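Local coordinates for substrate binding periplasmic protein (Ralstonia solanacearum, PDB 3LOP) that probably captures a small ligand such as leucine in the periplasm for uptake, as bilobed substrate-binding proteins of transport systems do, at residues P105-A109 against K122-Q126; G247-V253 against Y342-V348. All coordinates share one frame; numbering follows the deposited sequence.

Interaction 1: residues P105-A109 against K122-Q126; sequences PATGA and KASYQ. With LEU (leucine), chain B.
The phenol ring of Tyr125 lies over the backbone of Gly108, and the bound leucine reaches the ring's edge. Gly108 CA stands 3.7 Å from the centroid of the Tyr125 ring, only 4° off its normal, a CH-pi contact; Gly108 N lies over the same face, displaced toward the rim. Glycine suits this place because a side-chain carbon would run into Tyr125 N and Ser124 C; without one the two backbones close to bonding distance, with the ring over Gly108 CA. At the ring edge is CD1 of the leucine, although its spacing to Tyr125 OH is too short to trust. Thr107 OG1 and Ala109 N approach obliquely. Tyr125 N donates an almost straight bond (178°) to Gly108 O at 2.9 Å, which fixes the backbone beside the ring, and a water links the same Gly108 O to Gln126 N.

Thr107 OG1, turned away from the backbone N (chi1 156°), accepts from Ala109 N at 3.1 Å in an ST turn and also bonds to Thr83. Ala106 O takes the ammonium nitrogen of leucine at 2.7 Å, so the bend in 105-109 presents a carbonyl to the ligand. The end of the Lys122 chain reaches the Thr107-Gly108 peptide, CE 4.0 Å from Thr107 N, and its NZ makes a weak bond to Ser229. Ala106, Lys122 and Tyr125 also mark a magnesium site.

Ser124 suits the N-cap, because its hydroxyl bonds to Gln127 N at the start of helix 125-138. The contact thus joins the loop between strands 102-103 and 118-119 to that helix, with helices 83-91, 152-166 and 284-303 packed around.

Interaction 2: residues G247-V253 against Y342-V348; sequences GYSLALV and YIELGVV
Leu250 and Leu252 face Gly346 and Glu344 in an antiparallel strand pair, 249-252 against 344-348, belonging to a three-stranded antiparallel sheet completed by 354-356. Leu250 N gives to Gly346 O at 3.0 Å and Gly346 N gives to Leu250 O at 2.9 Å, each donor lying above the acceptor's carbonyl plane. Ser249-Val347 and Ala251-Leu345 are the intervening non-hydrogen-bonded pairs.

The tight part is the leucine end of one face, with Leu250 and Leu252 buried over Gly346. Glycine suits this place because a side-chain carbon would point to the leucines and press on CG of Leu252 and, less closely, of Leu250. Leu250 CD2 rests 3.7 Å from Gly346 O. Val348 CG2 meets Tyr248 CB, and helix 233-240 closes over both side chains. On the other face the small Ala251 and longer Leu345 seat the pair on helix 125-138.

Partly exposed residues can still pack closely: Val347 CG2 lies 3.4 Å from Tyr248 O, and Tyr342, its CG anti to the backbone N (chi1 173°), lays its ring alongside Leu252 with CE2 3.6 Å from Leu252 O. The loosely held side chain is Glu344, on the leucine face but toward solvent, a place that suits a carboxylate. Tyr342 OH donates to Glu344 OE1 in a very short bond of 2.5 Å, on the anti side and 34° out of the carboxylate plane. Beyond the last direct pair, a water joins Val253 O to Tyr342 O. Toward the other end Ser249, partly exposed, shares a water through its OG with Gly346 O, 2.8 Å from the water oxygen.

How the interactions relate
Interaction 1 comes first along the chain and closes before interaction 2 opens; their centres are 14 Å apart. Helix 125-138 ties them together: segment 122-126 begins it, and the strand pair of interaction 2 packs on its flank. They also touch directly, with Ala123 CB 3.5 Å from Tyr342 O and 3.8 Å from Val253 CG1. The chain near Lys122, Val253 and Tyr342 thus runs close together, consistent with the three crossings that link the two lobes in type I periplasmic binding proteins. Interaction 1 lines the leucine pocket, whereas interaction 2 lies farther out, probably beside this hinge.

Interaction 1: residues P105-A109 against K122-Q126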
loop_
_atom_site.group_PDB
_atom_site.type_symbol
_atom_site.label_atom_id
_atom_site.label_comp_id
_atom_site.label_asym_id
_atom_site.label_seq_id
_atom_site.Cartn_x
_atom_site.Cartn_y
_atom_site.Cartn_z
ATOM N N PRO A 105 -5.154 -1.039 5.671
ATOM C CA PRO A 105 -4.701 0.338 5.458
ATOM C C PRO A 105 -3.590 0.274 4.406
ATOM O O PRO A 105 -2.744 -0.623 4.444
ATOM C CB PRO A 105 -4.197 0.755 6.841
ATOM C CG PRO A 105 -3.823 -0.557 7.497
ATOM C CD PRO A 105 -4.944 -1.464 7.064
ATOM N N ALA A 106 -3.604 1.212 3.465
ATOM C CA ALA A 106 -2.626 1.221 2.379
ATOM C C ALA A 106 -1.230 1.713 2.752
ATOM O O ALA A 106 -0.533 2.318 1.937
ATOM C CB ALA A 106 -3.174 2.033 1.210
ATOM N N THR A 107 -0.824 1.440 3.986
ATOM C CA THR A 107 0.489 1.826 4.484
ATOM C C THR A 107 1.014 0.694 5.356
ATOM O O THR A 107 0.251 0.058 6.080
ATOM C CB THR A 107 0.424 3.128 5.325
ATOM O OG1 THR A 107 1.536 3.170 6.229
ATOM C CG2 THR A 107 -0.875 3.199 6.113
ATOM N N GLY A 108 2.316 0.437 5.274
ATOM C CA GLY A 108 2.909 -0.620 6.073
ATOM C C GLY A 108 3.637 -0.097 7.299
ATOM O O GLY A 108 4.535 -0.755 7.822
ATOM N N ALA A 109 3.252 1.086 7.767
ATOM C CA ALA A 109 3.890 1.679 8.939
ATOM C C ALA A 109 3.827 0.743 10.144
ATOM O O ALA A 109 2.887 -0.039 10.288
ATOM C CB ALA A 109 3.231 3.008 9.276
ATOM N N LYS A 122 -0.855 -6.415 4.316
ATOM C CA LYS A 122 0.472 -6.598 3.742
ATOM C C LYS A 122 1.641 -6.536 4.719
ATOM O O LYS A 122 1.567 -5.888 5.770
ATOM C CB LYS A 122 0.690 -5.590 2.609
ATOM C CG LYS A 122 0.812 -4.144 3.039
ATOM C CD LYS A 122 0.501 -3.229 1.859
ATOM C CE LYS A 122 0.772 -1.766 2.171
ATOM N NZ LYS A 122 2.210 -1.421 1.975
ATOM N N ALA A 123 2.713 -7.240 4.363
ATOM C CA ALA A 123 3.929 -7.251 5.166
ATOM C C ALA A 123 4.315 -5.788 5.361
ATOM O O ALA A 123 4.094 -4.961 4.475
ATOM C CB ALA A 123 5.033 -8.011 4.439
ATOM N N SER A 124 4.897 -5.485 6.518
ATOM C CA SER A 124 5.264 -4.119 6.895
ATOM C C SER A 124 6.453 -3.482 6.183
ATOM O O SER A 124 7.246 -4.156 5.530
ATOM C CB SER A 124 5.542 -4.075 8.394
ATOM O OG SER A 124 6.804 -4.666 8.672
ATOM N N TYR A 125 6.576 -2.165 6.338
ATOM C CA TYR A 125 7.687 -1.430 5.748
ATOM C C TYR A 125 9.003 -1.919 6.339
ATOM O O TYR A 125 10.010 -2.007 5.636
ATOM C CB TYR A 125 7.578 0.076 6.016
ATOM C CG TYR A 125 6.498 0.797 5.247
ATOM C CD1 TYR A 125 6.064 0.336 4.005
ATOM C CD2 TYR A 125 5.954 1.983 5.736
ATOM C CE1 TYR A 125 5.116 1.042 3.267
ATOM C CE2 TYR A 125 5.010 2.696 5.010
ATOM C CZ TYR A 125 4.595 2.220 3.776
ATOM O OH TYR A 125 3.657 2.910 3.051
ATOM N N GLN A 126 9.001 -2.228 7.634
ATOM C CA GLN A 126 10.222 -2.704 8.273
ATOM C C GLN A 126 10.661 -4.032 7.664
ATOM O O GLN A 126 11.851 -4.268 7.479
ATOM C CB GLN A 126 10.024 -2.860 9.781
ATOM C CG GLN A 126 11.328 -3.100 10.548
ATOM C CD GLN A 126 12.337 -1.979 10.352
ATOM O OE1 GLN A 126 12.048 -0.812 10.627
ATOM N NE2 GLN A 126 13.529 -2.328 9.875
HETATM N N LEU B . -0.055 4.982 2.039
HETATM C CA LEU B . 0.880 5.799 1.216
HETATM C C LEU B . 0.936 5.258 -0.199
HETATM O O LEU B . 1.334 6.031 -1.093
HETATM C CB LEU B . 2.266 5.752 1.836
HETATM C CG LEU B . 2.082 6.036 3.322
HETATM C CD1 LEU B . 2.976 5.199 4.122
HETATM C CD2 LEU B . 2.304 7.469 3.594
HETATM O OXT LEU B . 0.586 4.071 -0.390
HETATM O O HOH W 1 -2.464 -3.808 4.461
HETATM O O HOH W 2 6.860 -1.156 9.510
#

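Interaction 2: residues G247-V253 against Y342-V348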
loop_
_atom_site.group_PDB
_atom_site.type_symbol
_atom_site.label_atom_id
_atom_site.label_comp_id
_atom_site.label_asym_id
_atom_site.label_seq_id
_atom_site.Cartn_x
_atom_site.Cartn_y
_atom_site.Cartn_z
ATOM N N GLY A 247 15.798 -1.951 -13.667
ATOM C CA GLY A 247 16.758 -2.323 -12.642
ATOM C C GLY A 247 16.296 -2.009 -11.228
ATOM O O GLY A 247 16.877 -2.497 -10.257
ATOM N N TYR A 248 15.260 -1.183 -11.117
ATOM C CA TYR A 248 14.692 -0.797 -9.827
ATOM C C TYR A 248 14.350 -2.029 -8.990
ATOM O O TYR A 248 13.713 -2.962 -9.482
ATOM C CB TYR A 248 13.430 0.046 -10.058
ATOM C CG TYR A 248 12.669 0.426 -8.804
ATOM C CD1 TYR A 248 13.117 1.451 -7.972
ATOM C CD2 TYR A 248 11.491 -0.236 -8.462
ATOM C CE1 TYR A 248 12.404 1.812 -6.825
ATOM C CE2 TYR A 248 10.773 0.116 -7.322
ATOM C CZ TYR A 248 11.233 1.140 -6.512
ATOM O OH TYR A 248 10.509 1.501 -5.394
ATOM N N SER A 249 14.776 -2.019 -7.729
ATOM C CA SER A 249 14.527 -3.124 -6.806
ATOM C C SER A 249 13.361 -2.826 -5.872
ATOM O O SER A 249 13.153 -1.685 -5.461
ATOM C CB SER A 249 15.774 -3.413 -5.968
ATOM O OG SER A 249 16.800 -3.993 -6.753
ATOM N N LEU A 250 12.609 -3.864 -5.526
ATOM C CA LEU A 250 11.458 -3.688 -4.654
ATOM C C LEU A 250 11.167 -4.942 -3.852
ATOM O O LEU A 250 11.794 -5.985 -4.045
ATOM C CB LEU A 250 10.218 -3.339 -5.480
ATOM C CG LEU A 250 9.803 -4.409 -6.496
ATOM C CD1 LEU A 250 8.289 -4.560 -6.503
ATOM C CD2 LEU A 250 10.325 -4.041 -7.874
ATOM N N ALA A 251 10.212 -4.824 -2.938
ATOM C CA ALA A 251 9.796 -5.956 -2.130
ATOM C C ALA A 251 8.337 -6.222 -2.474
ATOM O O ALA A 251 7.496 -5.329 -2.376
ATOM C CB ALA A 251 9.945 -5.637 -0.646
ATOM N N LEU A 252 8.049 -7.443 -2.902
ATOM C CA LEU A 252 6.693 -7.836 -3.259
ATOM C C LEU A 252 5.939 -8.230 -1.991
ATOM O O LEU A 252 6.383 -9.117 -1.261
ATOM C CB LEU A 252 6.736 -9.034 -4.212
ATOM C CG LEU A 252 7.464 -8.845 -5.547
ATOM C CD1 LEU A 252 7.759 -10.201 -6.183
ATOM C CD2 LEU A 252 6.612 -7.993 -6.457
ATOM N N VAL A 253 4.812 -7.571 -1.729
ATOM C CA VAL A 253 3.999 -7.879 -0.553
ATOM C C VAL A 253 2.567 -8.217 -0.974
ATOM O O VAL A 253 1.689 -8.442 -0.139
ATOM C CB VAL A 253 3.986 -6.703 0.454
ATOM C CG1 VAL A 253 5.397 -6.444 0.953
ATOM C CG2 VAL A 253 3.406 -5.454 -0.188
ATOM N N TYR A 342 3.516 -12.909 3.705
ATOM C CA TYR A 342 4.166 -12.986 2.401
ATOM C C TYR A 342 5.026 -11.784 2.038
ATOM O O TYR A 342 4.586 -10.635 2.110
ATOM C CB TYR A 342 3.128 -13.169 1.290
ATOM C CG TYR A 342 3.730 -13.074 -0.096
ATOM C CD1 TYR A 342 4.509 -14.109 -0.612
ATOM C CD2 TYR A 342 3.570 -11.921 -0.868
ATOM C CE1 TYR A 342 5.117 -13.998 -1.859
ATOM C CE2 TYR A 342 4.175 -11.798 -2.115
ATOM C CZ TYR A 342 4.948 -12.840 -2.604
ATOM O OH TYR A 342 5.559 -12.717 -3.829
ATOM N N ILE A 343 6.257 -12.063 1.630
ATOM C CA ILE A 343 7.165 -11.019 1.186
ATOM C C ILE A 343 8.342 -11.631 0.442
ATOM O O ILE A 343 9.005 -12.550 0.931
ATOM C CB ILE A 343 7.681 -10.137 2.350
ATOM C CG1 ILE A 343 8.617 -9.064 1.786
ATOM C CG2 ILE A 343 8.384 -10.987 3.401
ATOM C CD1 ILE A 343 9.032 -8.016 2.793
ATOM N N GLU A 344 8.574 -11.130 -0.763
ATOM C CA GLU A 344 9.672 -11.601 -1.591
ATOM C C GLU A 344 10.279 -10.385 -2.264
ATOM O O GLU A 344 9.655 -9.327 -2.331
ATOM C CB GLU A 344 9.172 -12.581 -2.661
ATOM C CG GLU A 344 8.531 -13.848 -2.112
ATOM C CD GLU A 344 8.105 -14.814 -3.208
ATOM O OE1 GLU A 344 7.422 -14.378 -4.159
ATOM O OE2 GLU A 344 8.448 -16.012 -3.115
ATOM N N LEU A 345 11.504 -10.525 -2.748
ATOM C CA LEU A 345 12.142 -9.413 -3.429
ATOM C C LEU A 345 11.851 -9.523 -4.916
ATOM O O LEU A 345 11.597 -10.616 -5.435
ATOM C CB LEU A 345 13.652 -9.421 -3.175
ATOM C CG LEU A 345 14.074 -9.161 -1.724
ATOM C CD1 LEU A 345 15.589 -9.224 -1.611
ATOM C CD2 LEU A 345 13.569 -7.795 -1.273
ATOM N N GLY A 346 11.869 -8.381 -5.589
ATOM C CA GLY A 346 11.605 -8.353 -7.014
ATOM C C GLY A 346 12.411 -7.264 -7.687
ATOM O O GLY A 346 13.057 -6.454 -7.020
ATOM N N VAL A 347 12.370 -7.242 -9.015
ATOM C CA VAL A 347 13.112 -6.253 -9.782
ATOM C C VAL A 347 12.392 -5.924 -11.086
ATOM O O VAL A 347 11.656 -6.749 -11.629
ATOM C CB VAL A 347 14.532 -6.776 -10.120
ATOM C CG1 VAL A 347 14.432 -8.013 -11.010
ATOM C CG2 VAL A 347 15.348 -5.691 -10.801
ATOM N N VAL A 348 12.595 -4.708 -11.582
ATOM C CA VAL A 348 11.992 -4.308 -12.845
ATOM C C VAL A 348 12.989 -4.694 -13.935
ATOM O O VAL A 348 14.117 -4.201 -13.955
ATOM C CB VAL A 348 11.730 -2.791 -12.890
ATOM C CG1 VAL A 348 11.225 -2.380 -14.270
ATOM C CG2 VAL A 348 10.704 -2.422 -11.831
HETATM O O HOH W 3 15.760 -6.660 -6.257
HETATM O O HOH W 4 2.213 -9.500 2.384
#